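MATE family efflux transporter (Vibrio cholerae, PDB 6IDP) probably exports drugs and other toxic compounds from the cell as a proton-dependent MATE family multidrug efflux transporter. Local coordinates at residues Pro209-Ala212 / Trp216-Tyr219; Leu326-Phe331 / Leu351-Val356. All blocks are in the same frame, centred on the assembly; numbering follows the deposited sequence.

Contact 1. Residues Pro209-Ala212 / Trp216-Tyr219; sequences PKVA and WTSY. With OLC ((2R)-2,3-dihydroxypropyl (9Z)-octadec-9-enoate), chain C.
Val211 and Trp216 are joined by one backbone hydrogen bond. Trp216 N donates to Val211 O over 3.0 Å, and the N-H...O angle of 171° makes it nearly straight. This 6→1 bond, from residue i+5 back to residue i, keeps the departing chain beside the last turn of helix 189-213. The side chains follow the same path. Val211 CG1 lies 3.8 Å from Trp216 CB and 3.5 Å from Thr217 CG2. The Val211 and Thr217 side chains cross at about a right angle, methyl against methyl. Val211 chi1 of 166° sets CG1 opposite its own backbone N, and this one methyl serves both neighbours. Thr217 OG1 stays near the helix as well, 4.1 Å from Ala212 CA. A water adds a second polar link. It donates to Thr217 O over 3.3 Å and, weakly, to Ala212 O. Farther along the loop, Ser218 OG is hydrogen-bonded to Gln220 N and Ser218 O to Trp221 NE1. Tyr219 lies beside a bound monoolein. The contact thus lays the start of the loop toward helix 226-259 against the end of helix 189-213. Val211 and Trp216 both pack on Cys154 of helix 124-156, while Ser218 and Tyr219 lean on helix 84-111.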
# COMPACT_ATOMS: atom_id res chain seq x y z
N PRO A 209 15.09 -5.73 -18.56
CA PRO A 209 15.25 -6.49 -19.81
C PRO A 209 14.20 -7.59 -19.99
O PRO A 209 13.88 -7.94 -21.12
CB PRO A 209 16.66 -7.10 -19.66
CG PRO A 209 16.93 -7.10 -18.20
CD PRO A 209 16.25 -5.88 -17.67
N LYS A 210 13.69 -8.12 -18.89
CA LYS A 210 12.64 -9.13 -18.96
C LYS A 210 11.34 -8.53 -19.49
O LYS A 210 10.65 -9.13 -20.31
CB LYS A 210 12.42 -9.78 -17.60
CG LYS A 210 13.43 -10.86 -17.24
CD LYS A 210 13.43 -11.14 -15.75
CE LYS A 210 14.07 -12.49 -15.43
NZ LYS A 210 15.41 -12.64 -16.06
N VAL A 211 11.03 -7.32 -19.02
CA VAL A 211 9.84 -6.61 -19.48
C VAL A 211 9.95 -6.29 -20.97
O VAL A 211 8.98 -6.44 -21.72
CB VAL A 211 9.63 -5.32 -18.66
CG1 VAL A 211 8.63 -4.40 -19.34
CG2 VAL A 211 9.17 -5.66 -17.25
N ALA A 212 11.14 -5.88 -21.40
CA ALA A 212 11.37 -5.56 -22.81
C ALA A 212 11.32 -6.81 -23.69
O ALA A 212 10.76 -6.77 -24.79
CB ALA A 212 12.71 -4.86 -22.97
N TRP A 216 6.45 -5.83 -23.17
CA TRP A 216 5.44 -5.20 -22.33
C TRP A 216 5.63 -3.69 -22.30
O TRP A 216 4.80 -2.95 -21.76
CB TRP A 216 5.50 -5.77 -20.91
CG TRP A 216 5.02 -7.19 -20.84
CD1 TRP A 216 4.36 -7.88 -21.82
CD2 TRP A 216 5.15 -8.09 -19.73
NE1 TRP A 216 4.08 -9.15 -21.39
CE2 TRP A 216 4.55 -9.31 -20.11
CE3 TRP A 216 5.72 -7.98 -18.46
CZ2 TRP A 216 4.50 -10.41 -19.26
CZ3 TRP A 216 5.67 -9.08 -17.62
CH2 TRP A 216 5.06 -10.27 -18.02
N THR A 217 6.73 -3.23 -22.89
CA THR A 217 6.98 -1.81 -23.07
C THR A 217 7.42 -1.52 -24.50
O THR A 217 8.12 -2.33 -25.11
CB THR A 217 8.06 -1.28 -22.10
OG1 THR A 217 9.23 -2.10 -22.20
CG2 THR A 217 7.56 -1.29 -20.67
N SER A 218 7.00 -0.38 -25.02
CA SER A 218 7.45 0.06 -26.34
C SER A 218 7.69 1.56 -26.34
O SER A 218 7.00 2.31 -25.66
CB SER A 218 6.42 -0.29 -27.42
OG SER A 218 6.79 0.29 -28.65
N TYR A 219 8.68 2.00 -27.11
CA TYR A 219 8.96 3.42 -27.22
C TYR A 219 8.78 3.89 -28.66
O TYR A 219 9.34 4.90 -29.08
CB TYR A 219 10.36 3.73 -26.69
CG TYR A 219 10.43 3.49 -25.20
CD1 TYR A 219 9.94 4.43 -24.31
CD2 TYR A 219 10.94 2.30 -24.69
CE1 TYR A 219 9.97 4.21 -22.95
CE2 TYR A 219 10.98 2.07 -23.33
CZ TYR A 219 10.49 3.02 -22.46
OH TYR A 219 10.53 2.80 -21.10
C10 OLC C . 13.55 10.36 -19.04
C9 OLC C . 13.30 9.95 -20.30
C11 OLC C . 14.63 11.38 -18.76
C8 OLC C . 14.10 10.51 -21.46
C24 OLC C . 10.21 7.16 -31.29
C12 OLC C . 15.06 11.24 -17.31
C7 OLC C . 13.98 9.57 -22.64
C13 OLC C . 13.86 11.38 -16.40
C6 OLC C . 13.47 10.33 -23.84
C14 OLC C . 14.28 11.08 -14.98
C5 OLC C . 11.99 10.62 -23.69
C4 OLC C . 11.20 9.37 -24.02
C3 OLC C . 10.24 9.65 -25.16
C2 OLC C . 10.89 9.28 -26.48
C21 OLC C . 8.88 8.14 -29.45
C1 OLC C . 9.88 8.57 -27.36
C22 OLC C . 9.13 8.16 -30.95
O19 OLC C . 8.97 7.95 -26.87
O25 OLC C . 10.73 7.43 -32.57
O23 OLC C . 7.94 7.84 -31.62
O20 OLC C . 10.00 8.63 -28.76
O HOH W 1 9.91 -4.33 -26.95

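Contact 2. Residues Leu326-Phe331 / Leu351-Val356. With OLC ((2R)-2,3-dihydroxypropyl (9Z)-octadec-9-enoate), chain E; OLC ((2R)-2,3-dihydroxypropyl (9Z)-octadec-9-enoate), chain D.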
# COMPACT_ATOMS: atom_id res chain seq x y z
N LEU A 326 -10.33 -15.36 15.64
CA LEU A 326 -10.56 -16.41 16.62
C LEU A 326 -9.27 -16.83 17.32
O LEU A 326 -9.22 -16.92 18.55
CB LEU A 326 -11.22 -17.62 15.97
CG LEU A 326 -12.73 -17.52 15.75
CD1 LEU A 326 -13.23 -18.69 14.91
CD2 LEU A 326 -13.45 -17.46 17.08
N VAL A 327 -8.24 -17.09 16.53
CA VAL A 327 -6.93 -17.46 17.07
C VAL A 327 -6.39 -16.35 17.97
O VAL A 327 -5.89 -16.61 19.06
CB VAL A 327 -5.92 -17.75 15.94
CG1 VAL A 327 -4.54 -18.02 16.51
CG2 VAL A 327 -6.39 -18.93 15.10
N THR A 328 -6.52 -15.10 17.51
CA THR A 328 -6.06 -13.94 18.26
C THR A 328 -6.84 -13.77 19.56
O THR A 328 -6.28 -13.41 20.59
CB THR A 328 -6.16 -12.65 17.43
OG1 THR A 328 -5.46 -12.82 16.19
CG2 THR A 328 -5.58 -11.47 18.19
N TYR A 329 -8.15 -14.03 19.49
CA TYR A 329 -9.04 -13.92 20.64
C TYR A 329 -8.65 -14.91 21.73
O TYR A 329 -8.59 -14.56 22.92
CB TYR A 329 -10.48 -14.17 20.20
CG TYR A 329 -11.55 -13.89 21.24
CD1 TYR A 329 -12.05 -12.61 21.44
CD2 TYR A 329 -12.09 -14.93 22.00
CE1 TYR A 329 -13.04 -12.36 22.37
CE2 TYR A 329 -13.08 -14.69 22.93
CZ TYR A 329 -13.56 -13.41 23.11
OH TYR A 329 -14.54 -13.16 24.04
N VAL A 330 -8.37 -16.15 21.33
CA VAL A 330 -7.99 -17.19 22.27
C VAL A 330 -6.66 -16.86 22.95
O VAL A 330 -6.52 -17.03 24.16
CB VAL A 330 -7.89 -18.56 21.57
CG1 VAL A 330 -7.37 -19.61 22.54
CG2 VAL A 330 -9.24 -18.98 21.02
N PHE A 331 -5.70 -16.37 22.18
CA PHE A 331 -4.35 -16.18 22.68
C PHE A 331 -3.97 -14.71 22.89
O PHE A 331 -2.78 -14.38 22.90
CB PHE A 331 -3.35 -16.85 21.73
CG PHE A 331 -3.52 -18.34 21.61
CD1 PHE A 331 -3.22 -19.18 22.67
CD2 PHE A 331 -3.97 -18.90 20.42
CE1 PHE A 331 -3.37 -20.56 22.56
CE2 PHE A 331 -4.13 -20.28 20.30
CZ PHE A 331 -3.83 -21.10 21.37
N LEU A 351 -6.82 -5.75 25.37
CA LEU A 351 -8.19 -5.34 25.06
C LEU A 351 -8.37 -5.12 23.56
O LEU A 351 -9.39 -5.49 22.99
CB LEU A 351 -8.55 -4.07 25.82
CG LEU A 351 -10.02 -3.67 25.74
CD1 LEU A 351 -10.90 -4.77 26.31
CD2 LEU A 351 -10.26 -2.36 26.47
N HIS A 352 -7.38 -4.50 22.93
CA HIS A 352 -7.43 -4.23 21.50
C HIS A 352 -7.56 -5.53 20.71
O HIS A 352 -8.32 -5.61 19.75
CB HIS A 352 -6.19 -3.46 21.05
CG HIS A 352 -6.08 -3.30 19.57
ND1 HIS A 352 -6.52 -2.17 18.91
CD2 HIS A 352 -5.57 -4.12 18.62
CE1 HIS A 352 -6.29 -2.31 17.61
NE2 HIS A 352 -5.72 -3.48 17.41
N LEU A 353 -6.82 -6.54 21.13
CA LEU A 353 -6.72 -7.80 20.40
C LEU A 353 -7.98 -8.67 20.47
O LEU A 353 -8.11 -9.62 19.70
CB LEU A 353 -5.52 -8.61 20.91
CG LEU A 353 -4.15 -7.99 20.63
CD1 LEU A 353 -3.04 -8.91 21.12
CD2 LEU A 353 -3.99 -7.70 19.14
N VAL A 354 -8.89 -8.35 21.38
CA VAL A 354 -10.13 -9.12 21.50
C VAL A 354 -11.32 -8.37 20.94
O VAL A 354 -12.41 -8.93 20.78
CB VAL A 354 -10.44 -9.49 22.98
CG1 VAL A 354 -9.33 -10.33 23.57
CG2 VAL A 354 -10.69 -8.25 23.81
N ILE A 355 -11.13 -7.09 20.63
CA ILE A 355 -12.22 -6.26 20.13
C ILE A 355 -12.12 -5.98 18.64
O ILE A 355 -13.07 -6.21 17.89
CB ILE A 355 -12.29 -4.91 20.89
CG1 ILE A 355 -12.65 -5.15 22.36
CG2 ILE A 355 -13.30 -3.98 20.25
CD1 ILE A 355 -12.75 -3.87 23.18
N VAL A 356 -10.96 -5.48 18.21
CA VAL A 356 -10.80 -5.01 16.83
C VAL A 356 -10.64 -6.09 15.74
O VAL A 356 -11.23 -5.96 14.67
CB VAL A 356 -9.59 -4.04 16.75
CG1 VAL A 356 -9.43 -3.51 15.33
CG2 VAL A 356 -9.77 -2.89 17.72
C8 OLC E . -8.24 -12.47 29.61
C7 OLC E . -9.07 -13.22 28.60
C6 OLC E . -10.33 -12.45 28.25
C5 OLC E . -11.09 -13.20 27.18
C4 OLC E . -11.56 -12.24 26.10
C3 OLC E . -12.54 -11.24 26.68
C2 OLC E . -13.30 -10.58 25.55
C1 OLC E . -14.49 -9.83 26.09
C18 OLC D . -14.49 -13.94 18.56
C10 OLC D . -16.82 -6.48 23.31
C9 OLC D . -17.83 -6.61 24.19
C17 OLC D . -14.39 -12.44 18.72
C11 OLC D . -17.11 -6.33 21.83
C16 OLC D . -15.65 -11.91 19.38
C12 OLC D . -17.48 -7.68 21.24
C15 OLC D . -15.33 -10.57 20.01
C13 OLC D . -16.23 -8.45 20.88
C14 OLC D . -16.60 -9.80 20.31
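Tyr329 and Val354 come closest in the backbone, their CA atoms 5.0 Å apart, where helices 326-330 and 351-355 run roughly antiparallel with axes 8.5 Å apart and a crossing angle of -146°. Two pairs of side chains carry the contact. CB of Thr328 is directed toward the other helix, and CG2 makes the contact. CG2 reaches 3.5 Å from Leu353 O and 3.9 Å from Leu353 CB, and the two side chains cross at about a right angle. Thr328 chi1 of -55° puts OG1 beside the backbone N, where it bonds to Ile324 O, and leaves CG2 to meet Leu353. The ring of Tyr329 stands beside Val354. Its CD1 is 3.8 Å from Val354 CB, and Val354 O sits at the ring edge, in the ring plane. The C18 end of one monoolein lies 3.9 Å above one ring face, offset toward the rim. C2 of a second monoolein lies 3.2 Å from Tyr329 OH, and its C4 touches Val354 CG1. Phe275 of helix 263-279 touches both Thr328 and Leu353, and Ala332 of helix 332-339 touches Leu353 and Val354. The contact is van der Waals in kind, carbon against carbon and against two carbonyl oxygens, with no hydrogen bond or salt bridge between the segments. Acyl chains continue the packing beyond the protein, consistent with a lipid-facing surface.

In the fold
Contact 1 lies wholly earlier in the chain than contact 2. Their centres are 47 Å apart, on opposite sides of the chain's centre, and their nearest atoms about 36 Å apart. Contact 1 belongs to the end of helix 189-213 and the loop toward helix 226-259. Contact 2 pairs helix 303-330 with helix 343-355, both segments within the second MatE domain of the chain. The centre of each contact lies about 25 Å from the chain's centre, and each is beside bound monoolein. One shapes a helix end and the other packs two helices, so they describe separate peripheral regions of this all-helical transporter. They do not touch and share no helix.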